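Local coordinates for protein lipase (PDB 4OPM) that probably hydrolyses ester bonds of lipids, as a putative triacylglycerol lipase built on the alpha/beta hydrolase fold, at residues A[60-65]-A[184-189]; A[128-131]-A[136-139]; A[77-82]-A[88-93]. One frame throughout, in Å; residues are numbered along the deposited sequence.

Contact 1: residues A[60-65]-A[184-189]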
loop_
_atom_site.group_PDB
_atom_site.type_symbol
_atom_site.label_atom_id
_atom_site.label_comp_id
_atom_site.label_asym_id
_atom_site.label_seq_id
_atom_site.Cartn_x
_atom_site.Cartn_y
_atom_site.Cartn_z
ATOM N N TRP A 60 3.345 -4.686 4.795
ATOM C CA TRP A 60 4.008 -5.474 3.770
ATOM C C TRP A 60 4.956 -6.555 4.333
ATOM O O TRP A 60 5.557 -7.267 3.532
ATOM C CB TRP A 60 4.811 -4.544 2.853
ATOM C CG TRP A 60 3.964 -3.784 1.885
ATOM C CD1 TRP A 60 3.594 -2.469 1.967
ATOM C CD2 TRP A 60 3.370 -4.296 0.686
ATOM N NE1 TRP A 60 2.805 -2.134 0.890
ATOM C CE2 TRP A 60 2.672 -3.229 0.074
ATOM C CE3 TRP A 60 3.390 -5.549 0.046
ATOM C CZ2 TRP A 60 1.981 -3.385 -1.135
ATOM C CZ3 TRP A 60 2.719 -5.698 -1.160
ATOM C CH2 TRP A 60 2.043 -4.616 -1.750
ATOM N N ASN A 61 5.108 -6.671 5.661
ATOM C CA ASN A 61 6.087 -7.592 6.262
ATOM C C ASN A 61 5.918 -9.040 5.832
ATOM O O ASN A 61 6.918 -9.667 5.471
ATOM C CB ASN A 61 6.102 -7.510 7.787
ATOM C CG ASN A 61 6.743 -6.222 8.285
ATOM O OD1 ASN A 61 7.378 -5.481 7.516
ATOM N ND2 ASN A 61 6.566 -5.913 9.563
ATOM N N ARG A 62 4.676 -9.554 5.836
ATOM C CA ARG A 62 4.372 -10.962 5.484
ATOM C C ARG A 62 4.728 -11.272 4.029
ATOM O O ARG A 62 5.232 -12.356 3.740
ATOM C CB ARG A 62 2.891 -11.279 5.749
ATOM C CG ARG A 62 2.529 -11.155 7.204
ATOM C CD ARG A 62 1.101 -11.544 7.479
ATOM N NE ARG A 62 0.802 -11.188 8.856
ATOM C CZ ARG A 62 0.297 -12.005 9.771
ATOM N NH1 ARG A 62 -0.057 -13.242 9.445
ATOM N NH2 ARG A 62 0.117 -11.581 11.013
ATOM N N VAL A 63 4.478 -10.320 3.124
ATOM C CA VAL A 63 4.815 -10.471 1.711
ATOM C C VAL A 63 6.332 -10.250 1.541
ATOM O O VAL A 63 7.003 -11.041 0.859
ATOM C CB VAL A 63 3.980 -9.496 0.829
ATOM C CG1 VAL A 63 4.578 -9.347 -0.570
ATOM C CG2 VAL A 63 2.518 -9.944 0.749
ATOM N N ALA A 64 6.873 -9.155 2.137
ATOM C CA ALA A 64 8.300 -8.816 2.002
ATOM C C ALA A 64 9.200 -9.977 2.443
ATOM O O ALA A 64 10.247 -10.197 1.846
ATOM C CB ALA A 64 8.636 -7.567 2.804
ATOM N N HIS A 65 8.770 -10.743 3.461
ATOM C CA HIS A 65 9.515 -11.916 3.955
ATOM C C HIS A 65 9.963 -12.840 2.791
ATOM O O HIS A 65 11.042 -13.419 2.858
ATOM C CB HIS A 65 8.629 -12.698 4.936
ATOM C CG HIS A 65 9.181 -14.030 5.345
ATOM N ND1 HIS A 65 10.169 -14.135 6.299
ATOM C CD2 HIS A 65 8.828 -15.273 4.935
ATOM C CE1 HIS A 65 10.395 -15.432 6.444
ATOM N NE2 HIS A 65 9.622 -16.155 5.629
ATOM N N ASN A 184 -10.662 -12.660 5.650
ATOM C CA ASN A 184 -9.870 -13.701 6.313
ATOM C C ASN A 184 -8.757 -13.036 7.132
ATOM O O ASN A 184 -7.585 -13.185 6.784
ATOM C CB ASN A 184 -9.316 -14.663 5.263
ATOM C CG ASN A 184 -8.592 -15.824 5.879
ATOM O OD1 ASN A 184 -9.066 -16.413 6.847
ATOM N ND2 ASN A 184 -7.387 -16.098 5.394
ATOM N N PRO A 185 -9.075 -12.219 8.179
ATOM C CA PRO A 185 -7.995 -11.551 8.915
ATOM C C PRO A 185 -7.028 -12.556 9.533
ATOM O O PRO A 185 -7.452 -13.653 9.906
ATOM C CB PRO A 185 -8.744 -10.764 10.003
ATOM C CG PRO A 185 -10.056 -11.501 10.163
ATOM C CD PRO A 185 -10.393 -11.901 8.771
ATOM N N PRO A 186 -5.733 -12.208 9.655
ATOM C CA PRO A 186 -4.787 -13.146 10.279
ATOM C C PRO A 186 -4.991 -13.188 11.797
ATOM O O PRO A 186 -5.801 -12.428 12.344
ATOM C CB PRO A 186 -3.429 -12.539 9.915
ATOM C CG PRO A 186 -3.695 -11.050 9.924
ATOM C CD PRO A 186 -5.061 -10.950 9.259
ATOM N N PHE A 187 -4.262 -14.072 12.478
ATOM C CA PHE A 187 -4.365 -14.120 13.927
ATOM C C PHE A 187 -3.756 -12.850 14.539
ATOM O O PHE A 187 -2.595 -12.524 14.275
ATOM C CB PHE A 187 -3.681 -15.365 14.484
ATOM C CG PHE A 187 -3.499 -15.352 15.991
ATOM C CD1 PHE A 187 -4.586 -15.149 16.839
ATOM C CD2 PHE A 187 -2.242 -15.531 16.557
ATOM C CE1 PHE A 187 -4.415 -15.130 18.226
ATOM C CE2 PHE A 187 -2.079 -15.560 17.947
ATOM C CZ PHE A 187 -3.165 -15.343 18.770
ATOM N N ILE A 188 -4.554 -12.144 15.341
ATOM C CA ILE A 188 -4.108 -10.925 16.009
ATOM C C ILE A 188 -4.497 -11.025 17.482
ATOM O O ILE A 188 -5.677 -10.875 17.809
ATOM C CB ILE A 188 -4.632 -9.604 15.353
ATOM C CG1 ILE A 188 -4.372 -9.557 13.821
ATOM C CG2 ILE A 188 -4.018 -8.378 16.055
ATOM C CD1 ILE A 188 -5.261 -8.548 13.058
ATOM N N PRO A 189 -3.526 -11.290 18.390
ATOM C CA PRO A 189 -3.858 -11.294 19.824
ATOM C C PRO A 189 -4.550 -9.971 20.213
ATOM O O PRO A 189 -4.198 -8.920 19.671
ATOM C CB PRO A 189 -2.487 -11.427 20.510
ATOM C CG PRO A 189 -1.583 -11.997 19.490
ATOM C CD PRO A 189 -2.078 -11.485 18.166
HETATM O O HOH W 1 -0.758 -13.659 12.582
#

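Contact 2: residues A[128-131]-A[136-139]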
loop_
_atom_site.group_PDB
_atom_site.type_symbol
_atom_site.label_atom_id
_atom_site.label_comp_id
_atom_site.label_asym_id
_atom_site.label_seq_id
_atom_site.Cartn_x
_atom_site.Cartn_y
_atom_site.Cartn_z
ATOM N N LEU A 128 -0.195 6.851 -10.280
ATOM C CA LEU A 128 0.225 8.221 -10.582
ATOM C C LEU A 128 1.737 8.267 -10.847
ATOM O O LEU A 128 2.177 8.911 -11.798
ATOM C CB LEU A 128 -0.175 9.167 -9.443
ATOM C CG LEU A 128 -0.290 10.653 -9.778
ATOM C CD1 LEU A 128 -1.202 10.894 -11.007
ATOM C CD2 LEU A 128 -0.808 11.425 -8.581
ATOM N N TYR A 129 2.514 7.533 -10.045
ATOM C CA TYR A 129 3.958 7.431 -10.198
ATOM C C TYR A 129 4.318 6.833 -11.573
ATOM O O TYR A 129 5.144 7.411 -12.281
ATOM C CB TYR A 129 4.550 6.566 -9.063
ATOM C CG TYR A 129 6.059 6.619 -8.988
ATOM C CD1 TYR A 129 6.849 5.880 -9.867
ATOM C CD2 TYR A 129 6.700 7.359 -7.998
ATOM C CE1 TYR A 129 8.241 5.900 -9.781
ATOM C CE2 TYR A 129 8.090 7.381 -7.897
ATOM C CZ TYR A 129 8.857 6.644 -8.787
ATOM O OH TYR A 129 10.227 6.673 -8.709
ATOM N N ALA A 130 3.659 5.713 -11.961
ATOM C CA ALA A 130 3.894 5.017 -13.230
ATOM C C ALA A 130 3.572 5.897 -14.438
ATOM O O ALA A 130 4.260 5.806 -15.461
ATOM C CB ALA A 130 3.071 3.753 -13.295
ATOM N N GLY A 131 2.547 6.737 -14.301
ATOM C CA GLY A 131 2.126 7.663 -15.344
ATOM C C GLY A 131 3.053 8.855 -15.480
ATOM O O GLY A 131 3.355 9.277 -16.598
ATOM N N GLU A 136 11.037 5.215 -15.298
ATOM C CA GLU A 136 11.514 4.876 -13.953
ATOM C C GLU A 136 10.711 3.718 -13.344
ATOM O O GLU A 136 10.991 3.294 -12.218
ATOM C CB GLU A 136 11.425 6.107 -13.023
ATOM C CG GLU A 136 12.187 7.340 -13.492
ATOM C CD GLU A 136 13.668 7.167 -13.773
ATOM O OE1 GLU A 136 14.352 6.458 -13.000
ATOM O OE2 GLU A 136 14.148 7.762 -14.767
ATOM N N THR A 137 9.702 3.225 -14.070
ATOM C CA THR A 137 8.790 2.169 -13.621
ATOM C C THR A 137 8.995 0.893 -14.467
ATOM O O THR A 137 8.671 0.874 -15.657
ATOM C CB THR A 137 7.332 2.697 -13.675
ATOM O OG1 THR A 137 7.250 3.964 -12.988
ATOM C CG2 THR A 137 6.318 1.692 -13.103
ATOM N N LYS A 138 9.516 -0.171 -13.842
ATOM C CA LYS A 138 9.790 -1.450 -14.516
ATOM C C LYS A 138 8.544 -2.328 -14.572
ATOM O O LYS A 138 8.377 -3.088 -15.521
ATOM C CB LYS A 138 10.926 -2.193 -13.799
ATOM C CG LYS A 138 11.600 -3.269 -14.647
ATOM C CD LYS A 138 12.820 -3.818 -13.938
ATOM C CE LYS A 138 13.745 -4.541 -14.875
ATOM N NZ LYS A 138 15.041 -4.857 -14.216
ATOM N N SER A 139 7.710 -2.267 -13.529
ATOM C CA SER A 139 6.480 -3.062 -13.448
ATOM C C SER A 139 5.584 -2.476 -12.393
ATOM O O SER A 139 6.044 -1.717 -11.530
ATOM C CB SER A 139 6.785 -4.531 -13.126
ATOM O OG SER A 139 7.087 -4.719 -11.751
HETATM O O HOH W 2 11.499 4.728 -9.877
#

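Contact 3: residues A[77-82]-A[88-93]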
loop_
_atom_site.group_PDB
_atom_site.type_symbol
_atom_site.label_atom_id
_atom_site.label_comp_id
_atom_site.label_asym_id
_atom_site.label_seq_id
_atom_site.Cartn_x
_atom_site.Cartn_y
_atom_site.Cartn_z
ATOM N N ASP A 77 7.196 4.411 5.101
ATOM C CA ASP A 77 6.051 4.905 5.837
ATOM C C ASP A 77 5.655 6.194 5.131
ATOM O O ASP A 77 6.457 7.138 5.076
ATOM C CB ASP A 77 6.381 5.192 7.310
ATOM C CG ASP A 77 6.352 4.002 8.238
ATOM O OD1 ASP A 77 5.502 3.095 8.022
ATOM O OD2 ASP A 77 7.081 4.031 9.241
ATOM N N LEU A 78 4.470 6.247 4.551
ATOM C CA LEU A 78 4.063 7.485 3.891
ATOM C C LEU A 78 3.766 8.565 4.918
ATOM O O LEU A 78 3.398 8.234 6.050
ATOM C CB LEU A 78 2.788 7.240 3.033
ATOM C CG LEU A 78 2.904 6.266 1.852
ATOM C CD1 LEU A 78 1.522 5.901 1.315
ATOM C CD2 LEU A 78 3.747 6.856 0.718
ATOM N N PRO A 79 3.874 9.858 4.545
ATOM C CA PRO A 79 3.413 10.933 5.448
ATOM C C PRO A 79 2.030 10.614 6.040
ATOM O O PRO A 79 1.127 10.173 5.313
ATOM C CB PRO A 79 3.324 12.135 4.508
ATOM C CG PRO A 79 4.387 11.878 3.499
ATOM C CD PRO A 79 4.273 10.404 3.231
ATOM N N GLY A 80 1.907 10.780 7.349
ATOM C CA GLY A 80 0.688 10.497 8.093
ATOM C C GLY A 80 0.701 9.121 8.724
ATOM O O GLY A 80 -0.191 8.798 9.506
ATOM N N SER A 81 1.731 8.306 8.408
ATOM C CA SER A 81 1.860 6.933 8.882
ATOM C C SER A 81 3.190 6.641 9.547
ATOM O O SER A 81 4.198 7.268 9.230
ATOM C CB SER A 81 1.701 5.965 7.718
ATOM O OG SER A 81 0.372 5.966 7.231
ATOM N N GLY A 82 3.177 5.618 10.398
ATOM C CA GLY A 82 4.356 5.107 11.085
ATOM C C GLY A 82 5.214 6.165 11.735
ATOM O O GLY A 82 4.704 7.001 12.488
ATOM N N GLN A 88 3.473 20.460 10.331
ATOM C CA GLN A 88 2.109 20.507 10.859
ATOM C C GLN A 88 1.095 20.897 9.776
ATOM O O GLN A 88 -0.067 20.487 9.876
ATOM C CB GLN A 88 2.011 21.466 12.061
ATOM C CG GLN A 88 2.663 20.937 13.350
ATOM C CD GLN A 88 2.030 19.671 13.894
ATOM O OE1 GLN A 88 2.611 18.580 13.828
ATOM N NE2 GLN A 88 0.833 19.785 14.456
ATOM N N ASP A 89 1.540 21.642 8.724
ATOM C CA ASP A 89 0.698 22.103 7.617
ATOM C C ASP A 89 0.936 21.302 6.317
ATOM O O ASP A 89 0.623 21.786 5.218
ATOM C CB ASP A 89 0.969 23.603 7.372
ATOM C CG ASP A 89 2.342 23.908 6.784
ATOM O OD1 ASP A 89 3.341 23.291 7.237
ATOM O OD2 ASP A 89 2.411 24.716 5.834
ATOM N N PHE A 90 1.460 20.068 6.429
ATOM C CA PHE A 90 1.769 19.235 5.268
ATOM C C PHE A 90 0.580 19.017 4.315
ATOM O O PHE A 90 -0.573 18.895 4.744
ATOM C CB PHE A 90 2.325 17.872 5.720
ATOM C CG PHE A 90 2.881 17.030 4.591
ATOM C CD1 PHE A 90 4.084 17.369 3.975
ATOM C CD2 PHE A 90 2.193 15.908 4.132
ATOM C CE1 PHE A 90 4.583 16.604 2.909
ATOM C CE2 PHE A 90 2.691 15.145 3.068
ATOM C CZ PHE A 90 3.878 15.503 2.456
ATOM N N ASP A 91 0.892 18.962 3.013
ATOM C CA ASP A 91 -0.052 18.694 1.932
ATOM C C ASP A 91 -0.155 17.160 1.715
ATOM O O ASP A 91 0.728 16.546 1.098
ATOM C CB ASP A 91 0.400 19.435 0.658
ATOM C CG ASP A 91 -0.332 19.064 -0.620
ATOM O OD1 ASP A 91 -1.407 18.417 -0.532
ATOM O OD2 ASP A 91 0.144 19.451 -1.702
ATOM N N TYR A 92 -1.266 16.558 2.180
ATOM C CA TYR A 92 -1.496 15.115 2.106
ATOM C C TYR A 92 -2.223 14.655 0.825
ATOM O O TYR A 92 -2.702 13.515 0.774
ATOM C CB TYR A 92 -2.299 14.652 3.331
ATOM C CG TYR A 92 -1.528 14.740 4.625
ATOM C CD1 TYR A 92 -0.738 13.680 5.061
ATOM C CD2 TYR A 92 -1.612 15.872 5.433
ATOM C CE1 TYR A 92 -0.038 13.749 6.264
ATOM C CE2 TYR A 92 -0.911 15.959 6.634
ATOM C CZ TYR A 92 -0.123 14.893 7.044
ATOM O OH TYR A 92 0.565 14.965 8.233
ATOM N N SER A 93 -2.286 15.508 -0.216
ATOM C CA SER A 93 -2.957 15.099 -1.454
ATOM C C SER A 93 -2.188 13.983 -2.154
ATOM O O SER A 93 -0.959 13.928 -2.040
ATOM C CB SER A 93 -3.115 16.288 -2.397
ATOM O OG SER A 93 -1.879 16.620 -3.007
#

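Contact 1: residues A[60-65]-A[184-189]
Arg62 reaches from helix 61-64 to Pro186 and Phe187, and nearly everything that passes between 60-65 and 184-189 runs along this one side chain. Its CB already points at the loop. With CG beside the backbone N and anti to the carbonyl carbon (chi1 -63°), the chain leaves the helix in that direction and stays extended from CG to NE, bridging a gap in which the nearest alpha carbons, those of Arg62 and Pro186, are 10.6 Å apart. It is the guanidinium that does the touching. One of its faces lies against the pyrrolidine ring of Pro186, where CB sits 3.5 Å from Arg62 NH1 and 3.8 Å from Arg62 CZ. CG of the same proline is 3.9 Å above the guanidinium plane, displaced toward the rim. The planar cation rests by its face on an apolar ring, and at its edge it meets a polar partner. That partner is a water lying in the guanidinium plane: it accepts from Arg62 NH2 at 2.7 Å and donates to Phe187 O, also at 2.7 Å. The direct separation of Arg62 NH2 and Phe187 O is 4.3 Å, so the water carries the link. Phe187 turns its ring away from the arginine, and its side chain lies near a bound polyethylene glycol, probably from the crystallisation liquor. This is a small surface contact between the hydrolase core and a loop of what is probably the cap, the helical insertion after strand 137-143. The loop follows helix 173-181 and ends at Pro189, the N-cap position of helix 190-220. On the core side, Arg62 also touches Leu278 of helix 276-279 and Glu281 of helix 281-298, while Trp60 and Ala64 pack on Ile75 of strand 72-76.

Contact 2: residues A[128-131]-A[136-139]
Thr137 meets the edge of Tyr129 and the backbone of Ala130 where helix 121-132 passes over the start of strand 137-143. The tyrosine and threonine side chains run past each other in opposite directions. Thr137 OG1 lies in the plane of the phenol ring, at its edge, 3.7 Å from Tyr129 CD1, and the same oxygen is 3.5 Å from Ala130 CA. The other branch of the threonine, CG2, is anti to its own backbone N (OG1 taking the place beside N, chi1 -51°) and packs on Ala130 CB at 3.9 Å. One threonine thus sets its oxygen at the ring edge, in van der Waals contact, and its methyl on the alanine. These pieces belong to a beta-alpha-beta crossover, strand 114-119, helix 121-132 and strand 137-143; in alpha/beta hydrolases this helix follows the nucleophile elbow, which here probably carries Ser120. Ile116 of the first strand touches both Tyr129 and Thr137. Further out, a water joins the tip of the ring to the strand side, 2.6 Å from Tyr129 OH and donating to Glu136 O at 2.8 Å. Both hydroxyls of this buried seam have partners: Thr137 OG1 is bonded to Tyr133 O, just past the helix, and Tyr129 OH is held by Arg102 NH1 as well as the water, and the nearby cation may polarise the phenol.

Contact 3: residues A[77-82]-A[88-93]
Phe90 has CG anti to its backbone N (chi1 -171°), Tyr92 has CG beside it (chi1 -69°), and the two rings converge on the turn at Pro79 and Gly80. Phe90 presents an edge to its neighbour, CD2 standing 3.6 Å above the centre of the Tyr92 ring. The next atom along the same side of the ring reaches the proline obliquely, Phe90 CE2 lying 3.4 Å from Pro79 CB. Tyr92 comes in by its edge instead: the backbone of the turn lies close to the ring plane, Tyr92 CE1 being 3.7 Å from Gly80 N. Pro79 and Gly80 are the central pair of a type II turn from Leu78 to Ser81, closed by Ser81 N to Leu78 O at 2.9 Å; the positive phi of Gly80 suits glycine. Turn and rings both belong to the long connection of the hydrolase fold that leads from strand 72-76 to helix 94-107. Its last step is an Asx turn, in which Ser93 N donates to Asp91 OD1 at 3.1 Å from above the carboxylate plane, and Ser93 OG then caps helix 94-107 at Asn96 N. Tyr92 OH bonds Gln206 of helix 190-220, which covers this side, while Trp34 of strand 32-39 and Leu97 of helix 94-107 also touch Pro79.

From the N terminus, residues 60-65 open contact 1 first, and its loop does not close until 184-189, more than a hundred residues later. Contacts 3 and 2 both fall within that span, one after the other. Contact 3 closes a short loop between strand 72-76 and helix 94-107; contact 2 follows, closing the tight connection from helix 121-132 to strand 137-143. Contacts 1 and 2 lie on opposite sides of the chain's centre, their own centres 27 Å apart, and none of the three touches another. Contacts 2 and 3 each knit a local connection of the core, whereas contact 1 ties that core to the helical insertion.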